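Local coordinates for uncharacterized protein (Staphylococcus aureus subsp. aureus, PDB 4H0A) that is of unknown function but belongs to the CAP (cysteine-rich secretory protein) family, joining a CAP-associated N-terminal region to a CAP domain, at residues Q205-Y210 with Y315-I319. Numbering follows the deposited sequence.
Sequences QLISLY and YYSLI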
ATOM      1  N   GLN A 205       4.875   3.993   8.928  1.00 30.64           N
ATOM      2  CA  GLN A 205       4.701   3.855   7.476  0.50 30.96           C
ATOM      3  C   GLN A 205       5.939   3.183   6.906  1.00 35.77           C
ATOM      4  O   GLN A 205       5.825   2.400   5.976  1.00 35.61           O
ATOM      5  CB  GLN A 205       4.458   5.209   6.777  0.50 33.41           C
ATOM      6  CG  GLN A 205       3.152   5.925   7.137  0.50 38.41           C
ATOM      7  CD  GLN A 205       1.917   5.087   6.944  0.50 46.92           C
ATOM      8  OE1 GLN A 205       1.212   4.754   7.900  0.50 37.79           O
ATOM      9  NE2 GLN A 205       1.613   4.752   5.705  0.50 39.20           N
ATOM     10  N   LEU A 206       7.131   3.494   7.472  1.00 33.56           N
ATOM     11  CA  LEU A 206       8.376   2.869   7.020  1.00 33.68           C
ATOM     12  C   LEU A 206       8.337   1.360   7.318  1.00 35.58           C
ATOM     13  O   LEU A 206       8.730   0.565   6.465  1.00 33.72           O
ATOM     14  CB  LEU A 206       9.606   3.521   7.697  1.00 34.59           C
ATOM     15  CG  LEU A 206      10.967   2.865   7.414  1.00 38.31           C
ATOM     16  CD1 LEU A 206      11.255   2.821   5.900  1.00 38.96           C
ATOM     17  CD2 LEU A 206      12.077   3.593   8.148  1.00 38.63           C
ATOM     18  N   ILE A 207       7.849   0.962   8.518  1.00 31.53           N
ATOM     19  CA  ILE A 207       7.744  -0.462   8.869  1.00 29.95           C
ATOM     20  C   ILE A 207       6.742  -1.140   7.927  1.00 32.98           C
ATOM     21  O   ILE A 207       7.005  -2.246   7.471  1.00 32.36           O
ATOM     22  CB  ILE A 207       7.374  -0.678  10.368  1.00 31.73           C
ATOM     23  CG1 ILE A 207       8.542  -0.218  11.266  1.00 32.52           C
ATOM     24  CG2 ILE A 207       7.060  -2.173  10.645  1.00 30.05           C
ATOM     25  CD1 ILE A 207       8.117   0.188  12.658  1.00 36.10           C
ATOM     26  N   SER A 208       5.606  -0.495   7.640  1.00 30.27           N
ATOM     27  CA  SER A 208       4.628  -1.058   6.688  1.00 30.89           C
ATOM     28  C   SER A 208       5.224  -1.176   5.281  1.00 35.43           C
ATOM     29  O   SER A 208       4.947  -2.154   4.589  1.00 36.92           O
ATOM     30  CB  SER A 208       3.381  -0.189   6.625  1.00 34.55           C
ATOM     31  OG  SER A 208       2.697  -0.256   7.861  1.00 36.58           O
ATOM     32  N   LEU A 209       6.055  -0.187   4.866  1.00 31.28           N
ATOM     33  CA  LEU A 209       6.735  -0.222   3.566  1.00 32.21           C
ATOM     34  C   LEU A 209       7.606  -1.486   3.484  1.00 34.35           C
ATOM     35  O   LEU A 209       7.547  -2.194   2.493  1.00 33.83           O
ATOM     36  CB  LEU A 209       7.586   1.048   3.351  1.00 33.53           C
ATOM     37  CG  LEU A 209       8.452   1.088   2.069  1.00 40.06           C
ATOM     38  CD1 LEU A 209       7.576   1.177   0.834  1.00 41.28           C
ATOM     39  CD2 LEU A 209       9.423   2.252   2.115  1.00 42.16           C
ATOM     40  N   TYR A 210       8.382  -1.781   4.537  1.00 31.30           N
ATOM     41  CA  TYR A 210       9.213  -2.992   4.577  1.00 31.10           C
ATOM     42  C   TYR A 210       8.365  -4.247   4.515  1.00 36.49           C
ATOM     43  O   TYR A 210       8.674  -5.179   3.768  1.00 36.75           O
ATOM     44  CB  TYR A 210      10.048  -3.055   5.881  1.00 31.30           C
ATOM     45  CG  TYR A 210      11.100  -1.981   6.083  1.00 32.55           C
ATOM     46  CD1 TYR A 210      11.904  -1.549   5.027  1.00 35.95           C
ATOM     47  CD2 TYR A 210      11.397  -1.508   7.359  1.00 32.90           C
ATOM     48  CE1 TYR A 210      12.931  -0.626   5.227  1.00 36.48           C
ATOM     49  CE2 TYR A 210      12.446  -0.613   7.576  1.00 34.54           C
ATOM     50  CZ  TYR A 210      13.214  -0.177   6.506  1.00 39.86           C
ATOM     51  OH  TYR A 210      14.214   0.754   6.687  1.00 36.75           O
ATOM     52  N   TYR A 315       7.202  11.994   1.066  1.00 64.30           N
ATOM     53  CA  TYR A 315       8.154  11.123   0.379  1.00 62.04           C
ATOM     54  C   TYR A 315       8.351   9.733   1.000  1.00 58.88           C
ATOM     55  O   TYR A 315       8.336   9.574   2.217  1.00 55.17           O
ATOM     56  CB  TYR A 315       9.523  11.793   0.309  1.00 65.62           C
ATOM     57  CG  TYR A 315       9.639  12.907  -0.708  1.00 72.19           C
ATOM     58  CD1 TYR A 315      10.170  12.671  -1.972  1.00 76.87           C
ATOM     59  CD2 TYR A 315       9.319  14.218  -0.374  1.00 74.62           C
ATOM     60  CE1 TYR A 315      10.329  13.702  -2.898  1.00 81.59           C
ATOM     61  CE2 TYR A 315       9.476  15.259  -1.290  1.00 79.20           C
ATOM     62  CZ  TYR A 315       9.989  14.999  -2.551  1.00 89.02           C
ATOM     63  OH  TYR A 315      10.138  16.004  -3.485  1.00 94.70           O
ATOM     64  N   TYR A 316       8.623   8.751   0.126  1.00 53.25           N
ATOM     65  CA  TYR A 316       8.940   7.368   0.457  1.00 49.75           C
ATOM     66  C   TYR A 316      10.195   6.980  -0.292  1.00 53.71           C
ATOM     67  O   TYR A 316      10.211   7.123  -1.501  1.00 55.49           O
ATOM     68  CB  TYR A 316       7.788   6.442   0.047  1.00 48.90           C
ATOM     69  CG  TYR A 316       6.604   6.437   0.988  1.00 47.29           C
ATOM     70  CD1 TYR A 316       5.616   7.413   0.899  1.00 49.63           C
ATOM     71  CD2 TYR A 316       6.397   5.384   1.868  1.00 45.79           C
ATOM     72  CE1 TYR A 316       4.482   7.370   1.709  1.00 47.62           C
ATOM     73  CE2 TYR A 316       5.269   5.328   2.681  1.00 45.19           C
ATOM     74  CZ  TYR A 316       4.311   6.321   2.598  1.00 51.82           C
ATOM     75  OH  TYR A 316       3.203   6.233   3.408  1.00 49.64           O
ATOM     76  N   SER A 317      11.234   6.497   0.390  1.00 49.27           N
ATOM     77  CA  SER A 317      12.480   6.065  -0.258  1.00 49.91           C
ATOM     78  C   SER A 317      12.853   4.680   0.235  1.00 50.56           C
ATOM     79  O   SER A 317      12.782   4.447   1.437  1.00 47.37           O
ATOM     80  CB  SER A 317      13.604   7.047   0.047  1.00 55.33           C
ATOM     81  OG  SER A 317      14.865   6.525  -0.339  1.00 64.51           O
ATOM     82  N   LEU A 318      13.251   3.763  -0.673  1.00 46.88           N
ATOM     83  CA  LEU A 318      13.665   2.409  -0.294  1.00 44.59           C
ATOM     84  C   LEU A 318      14.892   2.019  -1.095  1.00 51.86           C
ATOM     85  O   LEU A 318      14.815   1.901  -2.319  1.00 52.13           O
ATOM     86  CB  LEU A 318      12.522   1.402  -0.520  1.00 42.54           C
ATOM     87  CG  LEU A 318      12.701  -0.003   0.087  1.00 45.31           C
ATOM     88  CD1 LEU A 318      12.874   0.057   1.624  1.00 43.65           C
ATOM     89  CD2 LEU A 318      11.517  -0.889  -0.251  1.00 44.62           C
ATOM     90  N   ILE A 319      16.030   1.844  -0.406  1.00 49.19           N
ATOM     91  CA  ILE A 319      17.299   1.453  -1.020  1.00 51.12           C
ATOM     92  C   ILE A 319      17.419  -0.055  -0.912  1.00 54.72           C
ATOM     93  O   ILE A 319      17.128  -0.604   0.146  1.00 52.45           O
ATOM     94  CB  ILE A 319      18.489   2.177  -0.340  1.00 54.85           C
ATOM     95  CG1 ILE A 319      18.352   3.706  -0.518  1.00 55.63           C
ATOM     96  CG2 ILE A 319      19.833   1.675  -0.904  1.00 58.73           C
ATOM     97  CD1 ILE A 319      19.296   4.518   0.276  1.00 57.31           C
TER
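L209 sends CD2 between Y316 and L318, and in this way L209, on helix 201-219, packs against strand 315-322 on one face of the mixed CAP sheet. With CG anti to the backbone N (chi1 175°), L209 reaches toward the strand. Its CD2 lies 4.1 Å from L318 CD1, and the two leucines run past each other in opposite directions. The same CD2 meets the edge of the Y316 ring, 4.4 Å from CD2 of that tyrosine. One helical turn earlier, Q205 supplies the polar counterpart. In the conformer described here, one of two modelled, its chain bends at chi2 (-54°), and NE2 donates to Y316 OH at 3.2 Å in a nearly straight hydrogen bond that stays close to the amide plane. Amide and ring stand almost perpendicular, 84° apart, while CB and CG of Q205 also pack against the tyrosine oxygen. At the other end, L318 CD1 comes to the edge of the Y210 ring, 3.7 Å from CE1. The hydroxyl of Y210 bonds to the backbone N of G309 on the adjacent strand, which anchors the ring's outer end. V282 and L285 of helix 282-290 pack on Y316, and L285 also on L209. The axes of segments 205-210 and 315-319 thus approach to 10.1 Å across a largely apolar interface with one direct polar link, in which the buried Y316 oxygen accepts a bond from the Q205 amide, at least in this conformer.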